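Local coordinates for protein AAR187Cp (Eremothecium gossypii, PDB 3ZIL) that probably regulates the establishment of sister-chromatid cohesion, acting on cohesin through a protein whose C-terminal, helical Wap1 domain is this chain, at residues 39-44 and 82-87; 349-354 and 374-378. One frame throughout, in Å; residues are numbered along the deposited sequence.

Interaction 1 of 2, residues 39-44 and 82-87; sequences RRNNML and VTSLLQ
Leu86 and Met43 form the close-packed middle of this contact. The Met43 chain runs straight as far as SD and then bends, CG anti to the backbone N (chi1 -177°); its SD comes to rest 3.7 Å from Leu86 CB and 3.8 Å from Gln87 CG, and the Met43 side chain crosses that of Gln87 at about a right angle. Leu86 reaches back the other way: its CD1 lies over the backbone of 39-44, 3.7 Å from Arg40 O, and against Leu44 CB, while its CD2 meets Leu44 CD1. Arg40 belongs to the same tight part, its aliphatic chain passing over Thr83 with CG 3.5 Å from Thr83 OG1, before CD meets Val82 CG1 at 3.9 Å. The two helix segments run broadly parallel, 32° between their directions, with axes 10.0 Å apart, leaving the interval to a single layer of side chains.

No hydrogen bond spans the two segments, and the Arg39 end is looser and more polar. Arg39 NH2 lies 3.6 Å from Gln87 NE2, obliquely, the two planes 80° apart, and Met43 CE sits over one guanidinium face, off toward its rim. Both polar ends donate to the carbonyls of Cys72 and Gly75, at the C-terminal end of helix 54-72 and just after it, and Arg39 also bonds to Trp71 O and makes a cation-pi contact with the Trp71 ring.

Helices 36-52 and 81-93 thus meet within an all-helical array, where helix 129-141 adds Leu138 against Leu86 and Tyr135 against Val82, and Phe111 of helix 108-116 touches Gln87.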
ATOM      1  N   ARG A  39     -35.154   1.366   8.096  1.00 24.15           N
ATOM      2  CA  ARG A  39     -34.150   0.363   7.674  1.00 26.20           C
ATOM      3  C   ARG A  39     -32.900   0.505   8.534  1.00 25.61           C
ATOM      4  O   ARG A  39     -32.426  -0.471   9.203  1.00 23.90           O
ATOM      5  CB  ARG A  39     -33.829   0.514   6.188  1.00 24.06           C
ATOM      6  CG  ARG A  39     -32.632  -0.336   5.692  1.00 29.79           C
ATOM      7  CD  ARG A  39     -32.499  -0.277   4.143  1.00 26.34           C
ATOM      8  NE  ARG A  39     -31.178  -0.621   3.583  1.00 27.25           N
ATOM      9  CZ  ARG A  39     -30.610  -1.825   3.522  1.00 31.37           C
ATOM     10  NH1 ARG A  39     -31.168  -2.918   4.108  1.00 27.50           N
ATOM     11  NH2 ARG A  39     -29.407  -1.931   2.926  1.00 26.35           N
ATOM     12  N   ARG A  40     -32.367   1.726   8.526  1.00 26.33           N
ATOM     13  CA  ARG A  40     -31.168   2.014   9.332  1.00 26.20           C
ATOM     14  C   ARG A  40     -31.336   1.573  10.805  1.00 25.26           C
ATOM     15  O   ARG A  40     -30.370   1.083  11.420  1.00 22.26           O
ATOM     16  CB  ARG A  40     -30.800   3.489   9.280  1.00 24.37           C
ATOM     17  CG  ARG A  40     -29.563   3.775  10.088  1.00 26.74           C
ATOM     18  CD  ARG A  40     -29.174   5.235  10.082  1.00 32.96           C
ATOM     19  NE  ARG A  40     -29.915   6.227  10.878  1.00 40.22           N
ATOM     20  CZ  ARG A  40     -30.712   6.013  11.896  1.00 38.81           C
ATOM     21  NH1 ARG A  40     -30.931   4.781  12.318  1.00 45.34           N
ATOM     22  NH2 ARG A  40     -31.289   7.053  12.501  1.00 40.39           N
ATOM     23  N   ASN A  41     -32.537   1.799  11.351  1.00 24.97           N
ATOM     24  CA  ASN A  41     -32.795   1.514  12.750  1.00 25.09           C
ATOM     25  C   ASN A  41     -32.856   0.019  13.038  1.00 22.82           C
ATOM     26  O   ASN A  41     -32.305  -0.453  14.061  1.00 20.83           O
ATOM     27  CB  ASN A  41     -34.061   2.254  13.232  1.00 27.27           C
ATOM     28  CG  ASN A  41     -33.791   3.768  13.466  1.00 30.14           C
ATOM     29  OD1 ASN A  41     -32.695   4.269  13.200  1.00 29.56           O
ATOM     30  ND2 ASN A  41     -34.771   4.479  13.914  1.00 27.43           N
ATOM     31  N   ASN A  42     -33.491  -0.733  12.132  1.00 20.59           N
ATOM     32  CA  ASN A  42     -33.475  -2.178  12.264  1.00 21.82           C
ATOM     33  C   ASN A  42     -32.020  -2.651  12.129  1.00 19.73           C
ATOM     34  O   ASN A  42     -31.624  -3.571  12.833  1.00 20.11           O
ATOM     35  CB  ASN A  42     -34.340  -2.888  11.203  1.00 22.86           C
ATOM     36  CG  ASN A  42     -35.859  -2.716  11.483  1.00 27.95           C
ATOM     37  OD1 ASN A  42     -36.677  -3.089  10.698  1.00 34.29           O
ATOM     38  ND2 ASN A  42     -36.188  -2.166  12.592  1.00 25.75           N
ATOM     39  N   MET A  43     -31.263  -2.070  11.209  1.00 18.34           N
ATOM     40  CA  MET A  43     -29.851  -2.608  10.991  1.00 19.80           C
ATOM     41  C   MET A  43     -29.043  -2.338  12.279  1.00 17.25           C
ATOM     42  O   MET A  43     -28.204  -3.173  12.735  1.00 20.40           O
ATOM     43  CB  MET A  43     -29.192  -1.984   9.723  1.00 17.63           C
ATOM     44  CG  MET A  43     -27.765  -2.584   9.425  1.00 17.88           C
ATOM     45  SD  MET A  43     -27.248  -1.762   7.860  1.00 24.10           S
ATOM     46  CE  MET A  43     -28.349  -2.445   6.617  1.00 23.99           C
ATOM     47  N   LEU A  44     -29.271  -1.164  12.859  1.00 17.91           N
ATOM     48  CA  LEU A  44     -28.597  -0.835  14.124  1.00 19.26           C
ATOM     49  C   LEU A  44     -28.868  -1.827  15.241  1.00 22.62           C
ATOM     50  O   LEU A  44     -27.952  -2.335  15.957  1.00 21.17           O
ATOM     51  CB  LEU A  44     -28.926   0.606  14.564  1.00 21.20           C
ATOM     52  CG  LEU A  44     -28.411   1.082  15.954  1.00 21.50           C
ATOM     53  CD1 LEU A  44     -26.865   0.954  15.898  1.00 20.86           C
ATOM     54  CD2 LEU A  44     -28.824   2.511  16.301  1.00 19.35           C
ATOM     55  N   VAL A  82     -23.925   6.347   8.268  1.00 23.56           N
ATOM     56  CA  VAL A  82     -24.172   5.540   9.439  1.00 23.38           C
ATOM     57  C   VAL A  82     -24.558   4.123   8.982  1.00 21.42           C
ATOM     58  O   VAL A  82     -24.026   3.147   9.476  1.00 24.78           O
ATOM     59  CB  VAL A  82     -25.234   6.131  10.435  1.00 23.51           C
ATOM     60  CG1 VAL A  82     -25.585   5.055  11.472  1.00 21.05           C
ATOM     61  CG2 VAL A  82     -24.718   7.383  11.109  1.00 23.65           C
ATOM     62  N   THR A  83     -25.369   4.044   7.934  1.00 20.91           N
ATOM     63  CA  THR A  83     -25.777   2.765   7.383  1.00 20.54           C
ATOM     64  C   THR A  83     -24.539   2.024   6.864  1.00 19.32           C
ATOM     65  O   THR A  83     -24.385   0.822   7.089  1.00 20.21           O
ATOM     66  CB  THR A  83     -26.819   2.999   6.299  1.00 21.35           C
ATOM     67  OG1 THR A  83     -28.001   3.515   6.934  1.00 25.48           O
ATOM     68  CG2 THR A  83     -27.196   1.741   5.575  1.00 22.07           C
ATOM     69  N   SER A  84     -23.680   2.761   6.174  1.00 16.84           N
ATOM     70  CA  SER A  84     -22.414   2.206   5.588  1.00 18.44           C
ATOM     71  C   SER A  84     -21.451   1.609   6.641  1.00 16.31           C
ATOM     72  O   SER A  84     -20.849   0.532   6.451  1.00 20.63           O
ATOM     73  CB  SER A  84     -21.786   3.365   4.811  1.00 16.76           C
ATOM     74  OG  SER A  84     -22.490   3.501   3.601  1.00 17.36           O
ATOM     75  N   LEU A  85     -21.340   2.314   7.768  1.00 16.58           N
ATOM     76  CA  LEU A  85     -20.656   1.814   8.929  1.00 17.10           C
ATOM     77  C   LEU A  85     -21.212   0.499   9.491  1.00 17.34           C
ATOM     78  O   LEU A  85     -20.456  -0.440   9.773  1.00 16.23           O
ATOM     79  CB  LEU A  85     -20.627   2.854  10.021  1.00 17.01           C
ATOM     80  CG  LEU A  85     -19.623   2.444  11.139  1.00 20.08           C
ATOM     81  CD1 LEU A  85     -18.167   2.359  10.639  1.00 17.81           C
ATOM     82  CD2 LEU A  85     -19.729   3.388  12.352  1.00 22.98           C
ATOM     83  N   LEU A  86     -22.535   0.447   9.693  1.00 17.41           N
ATOM     84  CA  LEU A  86     -23.192  -0.758  10.114  1.00 17.44           C
ATOM     85  C   LEU A  86     -22.928  -1.889   9.118  1.00 16.78           C
ATOM     86  O   LEU A  86     -22.768  -3.027   9.522  1.00 18.09           O
ATOM     87  CB  LEU A  86     -24.719  -0.496  10.204  1.00 18.96           C
ATOM     88  CG  LEU A  86     -25.156   0.643  11.117  1.00 17.52           C
ATOM     89  CD1 LEU A  86     -26.694   0.906  11.145  1.00 18.74           C
ATOM     90  CD2 LEU A  86     -24.580   0.442  12.513  1.00 18.20           C
ATOM     91  N   GLN A  87     -22.949  -1.578   7.807  1.00 16.07           N
ATOM     92  CA  GLN A  87     -22.789  -2.588   6.805  1.00 17.80           C
ATOM     93  C   GLN A  87     -21.361  -3.083   6.844  1.00 17.05           C
ATOM     94  O   GLN A  87     -21.170  -4.267   6.589  1.00 16.24           O
ATOM     95  CB  GLN A  87     -23.095  -2.080   5.369  1.00 18.38           C
ATOM     96  CG  GLN A  87     -24.604  -1.837   5.194  1.00 19.74           C
ATOM     97  CD  GLN A  87     -24.925  -1.087   3.928  1.00 21.30           C
ATOM     98  OE1 GLN A  87     -24.436   0.019   3.711  1.00 21.58           O
ATOM     99  NE2 GLN A  87     -25.851  -1.637   3.132  1.00 18.92           N
TER

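Interaction 2 of 2, residues 349-354 and 374-378; sequences LKSELE and VLETL
With CG opposite their carbonyl carbons, Leu375 (chi1 -70°) and Leu378 (chi1 -52°) send their methyls onto helix 343-360 at neighbouring places. Leu375 CD2 fits beside the helix backbone, 3.6 Å from Lys350 O and 3.7 Å from Leu353 CB, while its CD1 meets the CG of Glu354. Leu378 CD1 lies against the start of the segment, 3.6 Å from Lys350 CA, and also touches Leu349 CG and Leu353 CD1, crossing both leucines at about a right angle. Deeper in, Leu353 CD1 abuts Val374 CG1 at 3.5 Å.

The chain ends here: helix 365-375 packs on helix 343-360 as the last two helices of the all-helical Wap1 domain, and a type I beta turn from Leu375 to Leu378 brings the last residue back onto the partner helix. Val374 O receives both Thr377 N and, in the carbonyl plane at 3.2 Å, Thr377 OG1, which ties down the turn.

The outer margin belongs to Lys350. Its methylenes run alongside Leu378, CD 3.2 Å from Leu378 O, and a bend at chi4 delivers NZ to Glu354 OE2 at 3.0 Å, in a salt bridge entering from above the carboxylate plane. Shortening Lys350 to an alanine would probably leave Glu354 without its ion-pair mate and uncover the flank of Leu378. On the inner side, Leu328 and Ala331 of helix 321-336 meet Leu353, and Tyr332 meets Val374.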
ATOM      1  N   LEU A 349      35.008  -2.094  -8.245  1.00 27.63           N
ATOM      2  CA  LEU A 349      33.571  -1.905  -8.472  1.00 28.63           C
ATOM      3  C   LEU A 349      33.078  -2.977  -9.465  1.00 31.18           C
ATOM      4  O   LEU A 349      32.149  -3.736  -9.153  1.00 30.47           O
ATOM      5  CB  LEU A 349      33.295  -0.460  -8.969  1.00 27.33           C
ATOM      6  CG  LEU A 349      31.849   0.003  -9.292  1.00 24.93           C
ATOM      7  CD1 LEU A 349      30.915  -0.304  -8.115  1.00 23.93           C
ATOM      8  CD2 LEU A 349      31.875   1.491  -9.583  1.00 29.86           C
ATOM      9  N   LYS A 350      33.770  -3.084 -10.618  1.00 34.06           N
ATOM     10  CA  LYS A 350      33.438  -4.016 -11.699  1.00 32.90           C
ATOM     11  C   LYS A 350      33.393  -5.394 -11.104  1.00 35.50           C
ATOM     12  O   LYS A 350      32.459  -6.154 -11.317  1.00 37.46           O
ATOM     13  CB  LYS A 350      34.487  -3.914 -12.810  1.00 35.42           C
ATOM     14  CG  LYS A 350      34.477  -5.017 -13.866  1.00 39.09           C
ATOM     15  CD  LYS A 350      35.371  -4.655 -15.065  1.00 44.46           C
ATOM     16  CE  LYS A 350      35.766  -5.879 -15.859  1.00 44.12           C
ATOM     17  NZ  LYS A 350      35.999  -6.979 -14.873  1.00 43.68           N
ATOM     18  N   SER A 351      34.380  -5.665 -10.265  1.00 36.33           N
ATOM     19  CA  SER A 351      34.555  -6.979  -9.666  1.00 33.06           C
ATOM     20  C   SER A 351      33.511  -7.338  -8.594  1.00 28.44           C
ATOM     21  O   SER A 351      33.061  -8.447  -8.503  1.00 31.06           O
ATOM     22  CB  SER A 351      35.992  -7.035  -9.137  1.00 33.55           C
ATOM     23  OG  SER A 351      36.160  -8.197  -8.429  1.00 36.34           O
ATOM     24  N   GLU A 352      33.120  -6.385  -7.781  1.00 29.16           N
ATOM     25  CA  GLU A 352      32.084  -6.622  -6.774  1.00 29.39           C
ATOM     26  C   GLU A 352      30.703  -6.717  -7.478  1.00 25.48           C
ATOM     27  O   GLU A 352      29.882  -7.552  -7.131  1.00 29.76           O
ATOM     28  CB  GLU A 352      32.098  -5.523  -5.724  1.00 29.74           C
ATOM     29  CG  GLU A 352      33.313  -5.536  -4.779  1.00 36.81           C
ATOM     30  CD  GLU A 352      33.476  -6.815  -3.941  1.00 41.90           C
ATOM     31  OE1 GLU A 352      32.491  -7.488  -3.606  1.00 41.03           O
ATOM     32  OE2 GLU A 352      34.624  -7.153  -3.578  1.00 41.83           O
ATOM     33  N   LEU A 353      30.529  -5.955  -8.543  1.00 25.25           N
ATOM     34  CA  LEU A 353      29.304  -5.994  -9.337  1.00 24.59           C
ATOM     35  C   LEU A 353      29.121  -7.337 -10.026  1.00 26.99           C
ATOM     36  O   LEU A 353      28.001  -7.890 -10.037  1.00 21.88           O
ATOM     37  CB  LEU A 353      29.227  -4.782 -10.276  1.00 24.60           C
ATOM     38  CG  LEU A 353      28.892  -3.433  -9.611  1.00 26.21           C
ATOM     39  CD1 LEU A 353      28.756  -2.271 -10.621  1.00 27.80           C
ATOM     40  CD2 LEU A 353      27.657  -3.519  -8.721  1.00 30.10           C
ATOM     41  N   GLU A 354      30.232  -7.929 -10.529  1.00 27.81           N
ATOM     42  CA  GLU A 354      30.154  -9.248 -11.185  1.00 27.35           C
ATOM     43  C   GLU A 354      29.786 -10.360 -10.206  1.00 26.09           C
ATOM     44  O   GLU A 354      29.027 -11.265 -10.533  1.00 25.22           O
ATOM     45  CB  GLU A 354      31.512  -9.656 -11.833  1.00 29.65           C
ATOM     46  CG  GLU A 354      31.819  -8.992 -13.144  1.00 31.94           C
ATOM     47  CD  GLU A 354      33.275  -9.128 -13.548  1.00 36.03           C
ATOM     48  OE1 GLU A 354      34.124  -9.606 -12.739  1.00 34.66           O
ATOM     49  OE2 GLU A 354      33.591  -8.690 -14.668  1.00 41.02           O
ATOM     50  N   VAL A 374      25.319  -1.882 -16.603  1.00 32.16           N
ATOM     51  CA  VAL A 374      26.281  -0.997 -15.978  1.00 32.07           C
ATOM     52  C   VAL A 374      27.700  -1.527 -16.212  1.00 33.72           C
ATOM     53  O   VAL A 374      28.598  -0.737 -16.481  1.00 31.26           O
ATOM     54  CB  VAL A 374      25.954  -0.754 -14.452  1.00 34.35           C
ATOM     55  CG1 VAL A 374      27.014  -1.353 -13.552  1.00 36.23           C
ATOM     56  CG2 VAL A 374      25.878   0.736 -14.140  1.00 37.54           C
ATOM     57  N   LEU A 375      27.909  -2.849 -16.168  1.00 32.02           N
ATOM     58  CA  LEU A 375      29.243  -3.392 -16.360  1.00 34.66           C
ATOM     59  C   LEU A 375      29.783  -3.114 -17.784  1.00 48.68           C
ATOM     60  O   LEU A 375      30.982  -3.244 -18.042  1.00 48.07           O
ATOM     61  CB  LEU A 375      29.253  -4.873 -16.114  1.00 33.44           C
ATOM     62  CG  LEU A 375      29.073  -5.341 -14.692  1.00 34.23           C
ATOM     63  CD1 LEU A 375      28.893  -6.866 -14.699  1.00 33.15           C
ATOM     64  CD2 LEU A 375      30.208  -4.836 -13.818  1.00 32.52           C
ATOM     65  N   GLU A 376      28.897  -2.751 -18.706  1.00 49.28           N
ATOM     66  CA  GLU A 376      29.339  -2.423 -20.058  1.00 50.83           C
ATOM     67  C   GLU A 376      30.114  -1.132 -20.087  1.00 57.22           C
ATOM     68  O   GLU A 376      30.833  -0.871 -21.033  1.00 65.13           O
ATOM     69  CB  GLU A 376      28.156  -2.303 -20.971  1.00 42.64           C
ATOM     70  CG  GLU A 376      27.492  -3.658 -21.200  1.00 39.98           C
ATOM     71  CD  GLU A 376      26.284  -3.525 -22.076  1.00 41.76           C
ATOM     72  OE1 GLU A 376      25.424  -2.684 -21.782  1.00 53.01           O
ATOM     73  OE2 GLU A 376      26.175  -4.252 -23.048  1.00 45.04           O
ATOM     74  N   THR A 377      29.978  -0.323 -19.046  1.00 59.87           N
ATOM     75  CA  THR A 377      30.725   0.918 -18.979  1.00 57.96           C
ATOM     76  C   THR A 377      31.968   0.833 -18.042  1.00 60.36           C
ATOM     77  O   THR A 377      32.521   1.870 -17.623  1.00 54.49           O
ATOM     78  CB  THR A 377      29.809   2.100 -18.592  1.00 56.63           C
ATOM     79  OG1 THR A 377      29.710   2.160 -17.164  1.00 64.07           O
ATOM     80  CG2 THR A 377      28.404   1.994 -19.230  1.00 47.17           C
ATOM     81  N   LEU A 378      32.415  -0.387 -17.725  1.00 62.07           N
ATOM     82  CA  LEU A 378      33.525  -0.578 -16.763  1.00 59.62           C
ATOM     83  C   LEU A 378      34.740  -1.347 -17.310  1.00 55.27           C
ATOM     84  O   LEU A 378      34.739  -2.581 -17.436  1.00 53.37           O
ATOM     85  CB  LEU A 378      33.035  -1.195 -15.440  1.00 53.44           C
ATOM     86  CG  LEU A 378      31.854  -0.579 -14.652  1.00 55.15           C
ATOM     87  CD1 LEU A 378      31.759  -1.221 -13.281  1.00 51.64           C
ATOM     88  CD2 LEU A 378      31.904   0.926 -14.481  1.00 50.47           C
TER

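In the fold
Interactions 1 and 2 lie far apart, on opposite sides of the chain's centre: their own centres are 63 Å from each other and their nearest atoms about 50 Å, so neither can touch the other. Along the sequence, both segments of interaction 1 precede those of interaction 2, and each contact joins helices close in sequence, as expected of an elongated, all-helical domain built from successive local packings. Interaction 1 is the more buried and lies near the N-terminal end of the modelled chain; interaction 2, partly buried, includes its C-terminal residue. Both belong to the Wap1 domain.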